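Local structure of spherulin-4 (Aspergillus clavatus, 5C5G) at residues Pro157-Leu162 and Thr189-His194. The protein is a glycoside hydrolase of the spherulin-4 family that probably acts on galactosaminogalactan, since Sph3 of Aspergillus fumigatus is required for biosynthesis of that polysaccharide. Numbering follows the deposited sequence.
Sequences PDSRYL and TIPDSH
Two neighbouring loops on the outside of a (beta/alpha) barrel meet where Ser159 and Leu162 face Ile190, Pro191, Asp192 and Ser193. Ser159 comes closest: its CB lies 3.2 Å from the carbonyl O of Pro191, while its OG sits beside the Pro191 ring, 3.9 Å from CG. With OG turned between the backbone N and the carbonyl carbon (chi1 62°), the hydroxyl also passes Asp192 CB and reaches a water that joins the loops. That water is 2.9 Å from Ser159 OG and donates a short bond of 2.6 Å to Asp192 OD2, a water-mediated link between the two loops.

Deeper in, the contact turns apolar. Leu162 extends CD1 to Ser193 CB at 3.7 Å and to Ile190 CG2 at 4.1 Å, the leucine and isoleucine side chains crossing at about a right angle. Both buried residues also rest on strand 167-172, Leu162 on Thr168 and Ile190 on Val170. The loop holding 157-162 leads into this strand from strand 148-152, and the one holding 189-194 follows helix 175-180 and leads into strand 198-203, so the contact joins the connections entering two adjacent strands of the eight-stranded parallel barrel, away from the N-acetylgalactosamine-binding residues.

Each loop is braced from within. In an Asx turn, Asp158 OD1 accepts the backbone N of Arg160 at 2.9 Å, and from the opposite face of the carboxylate plane it also receives Arg160 NE. The guanidinium meets the carboxylate side-on in a salt bridge, with NH1 giving a nearly straight bond (175°) to Asp158 OD2. In the other loop, Ser193 OG donates to Ile190 O at 2.8 Å from above the carbonyl plane, tying together the bend that carries Pro191 and Asp192.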
loop_
_atom_site.group_PDB
_atom_site.type_symbol
_atom_site.label_atom_id
_atom_site.label_comp_id
_atom_site.label_asym_id
_atom_site.label_seq_id
_atom_site.Cartn_x
_atom_site.Cartn_y
_atom_site.Cartn_z
ATOM N N PRO A 157 -4.075 15.191 -0.483
ATOM C CA PRO A 157 -3.582 16.102 0.545
ATOM C C PRO A 157 -2.963 17.320 -0.091
ATOM O O PRO A 157 -2.748 17.319 -1.305
ATOM C CB PRO A 157 -2.482 15.275 1.205
ATOM C CG PRO A 157 -1.879 14.557 0.053
ATOM C CD PRO A 157 -3.037 14.209 -0.857
ATOM N N ASP A 158 -2.635 18.330 0.703
ATOM C CA ASP A 158 -1.854 19.444 0.173
ATOM C C ASP A 158 -0.558 18.877 -0.427
ATOM O O ASP A 158 0.069 17.957 0.128
ATOM C CB ASP A 158 -1.563 20.457 1.271
ATOM C CG ASP A 158 -0.776 21.652 0.766
ATOM O OD1 ASP A 158 0.452 21.540 0.643
ATOM O OD2 ASP A 158 -1.375 22.715 0.495
ATOM N N SER A 159 -0.156 19.432 -1.557
ATOM C CA SER A 159 0.941 18.866 -2.315
ATOM C C SER A 159 2.254 18.912 -1.553
ATOM O O SER A 159 3.138 18.120 -1.856
ATOM C CB SER A 159 1.093 19.583 -3.657
ATOM O OG SER A 159 1.399 20.951 -3.481
ATOM N N ARG A 160 2.389 19.801 -0.577
ATOM C CA ARG A 160 3.625 19.888 0.190
ATOM C C ARG A 160 3.898 18.630 0.989
ATOM O O ARG A 160 5.048 18.385 1.395
ATOM C CB ARG A 160 3.608 21.114 1.100
ATOM C CG ARG A 160 3.809 22.407 0.342
ATOM C CD ARG A 160 3.451 23.614 1.185
ATOM N NE ARG A 160 2.006 23.788 1.241
ATOM C CZ ARG A 160 1.404 24.865 1.736
ATOM N NH1 ARG A 160 0.085 24.927 1.731
ATOM N NH2 ARG A 160 2.115 25.886 2.212
ATOM N N TYR A 161 2.890 17.806 1.216
ATOM C CA TYR A 161 3.121 16.553 1.917
ATOM C C TYR A 161 3.698 15.456 1.022
ATOM O O TYR A 161 4.292 14.502 1.520
ATOM C CB TYR A 161 1.815 16.069 2.536
ATOM C CG TYR A 161 1.277 16.923 3.670
ATOM C CD1 TYR A 161 2.120 17.535 4.580
ATOM C CD2 TYR A 161 -0.085 17.085 3.855
ATOM C CE1 TYR A 161 1.622 18.298 5.624
ATOM C CE2 TYR A 161 -0.590 17.855 4.911
ATOM C CZ TYR A 161 0.273 18.466 5.777
ATOM O OH TYR A 161 -0.203 19.204 6.820
ATOM N N LEU A 162 3.533 15.567 -0.291
ATOM C CA LEU A 162 3.883 14.458 -1.167
ATOM C C LEU A 162 5.358 14.103 -1.101
ATOM O O LEU A 162 5.717 12.929 -1.205
ATOM C CB LEU A 162 3.496 14.761 -2.604
ATOM C CG LEU A 162 2.000 14.906 -2.837
ATOM C CD1 LEU A 162 1.739 15.355 -4.267
ATOM C CD2 LEU A 162 1.212 13.635 -2.547
ATOM N N THR A 189 -5.564 17.594 -11.119
ATOM C CA THR A 189 -5.770 18.759 -10.264
ATOM C C THR A 189 -4.681 18.938 -9.217
ATOM O O THR A 189 -4.620 19.984 -8.579
ATOM C CB THR A 189 -7.127 18.705 -9.525
ATOM O OG1 THR A 189 -7.106 17.682 -8.514
ATOM C CG2 THR A 189 -8.254 18.463 -10.506
ATOM N N ILE A 190 -3.835 17.928 -9.042
ATOM C CA ILE A 190 -2.862 17.937 -7.968
ATOM C C ILE A 190 -1.592 18.644 -8.425
ATOM O O ILE A 190 -0.900 18.146 -9.305
ATOM C CB ILE A 190 -2.477 16.520 -7.549
ATOM C CG1 ILE A 190 -3.727 15.678 -7.281
ATOM C CG2 ILE A 190 -1.559 16.580 -6.340
ATOM C CD1 ILE A 190 -3.432 14.207 -6.978
ATOM N N PRO A 191 -1.263 19.792 -7.820
ATOM C CA PRO A 191 -0.076 20.511 -8.269
ATOM C C PRO A 191 1.196 19.867 -7.718
ATOM O O PRO A 191 1.125 19.086 -6.772
ATOM C CB PRO A 191 -0.283 21.909 -7.682
ATOM C CG PRO A 191 -1.050 21.665 -6.444
ATOM C CD PRO A 191 -1.957 20.513 -6.731
ATOM N N ASP A 192 2.333 20.197 -8.328
ATOM C CA ASP A 192 3.648 19.812 -7.821
ATOM C C ASP A 192 3.737 18.313 -7.578
ATOM O O ASP A 192 4.267 17.866 -6.564
ATOM C CB ASP A 192 3.962 20.607 -6.541
ATOM C CG ASP A 192 5.432 20.540 -6.143
ATOM O OD1 ASP A 192 6.296 20.390 -7.033
ATOM O OD2 ASP A 192 5.721 20.664 -4.935
ATOM N N SER A 193 3.189 17.542 -8.512
ATOM C CA SER A 193 3.079 16.104 -8.340
ATOM C C SER A 193 3.490 15.353 -9.595
ATOM O O SER A 193 3.489 15.885 -10.703
ATOM C CB SER A 193 1.643 15.726 -7.963
ATOM O OG SER A 193 0.763 15.877 -9.068
ATOM N N HIS A 194 3.832 14.096 -9.390
ATOM C CA HIS A 194 4.206 13.185 -10.459
ATOM C C HIS A 194 3.603 11.839 -10.127
ATOM O O HIS A 194 3.468 11.493 -8.941
ATOM C CB HIS A 194 5.723 13.075 -10.526
ATOM C CG HIS A 194 6.224 12.314 -11.706
ATOM N ND1 HIS A 194 6.297 10.939 -11.741
ATOM C CD2 HIS A 194 6.687 12.747 -12.904
ATOM C CE1 HIS A 194 6.783 10.559 -12.909
ATOM N NE2 HIS A 194 7.033 11.637 -13.630
HETATM O O HOH W 1 4.201 21.559 -2.999
#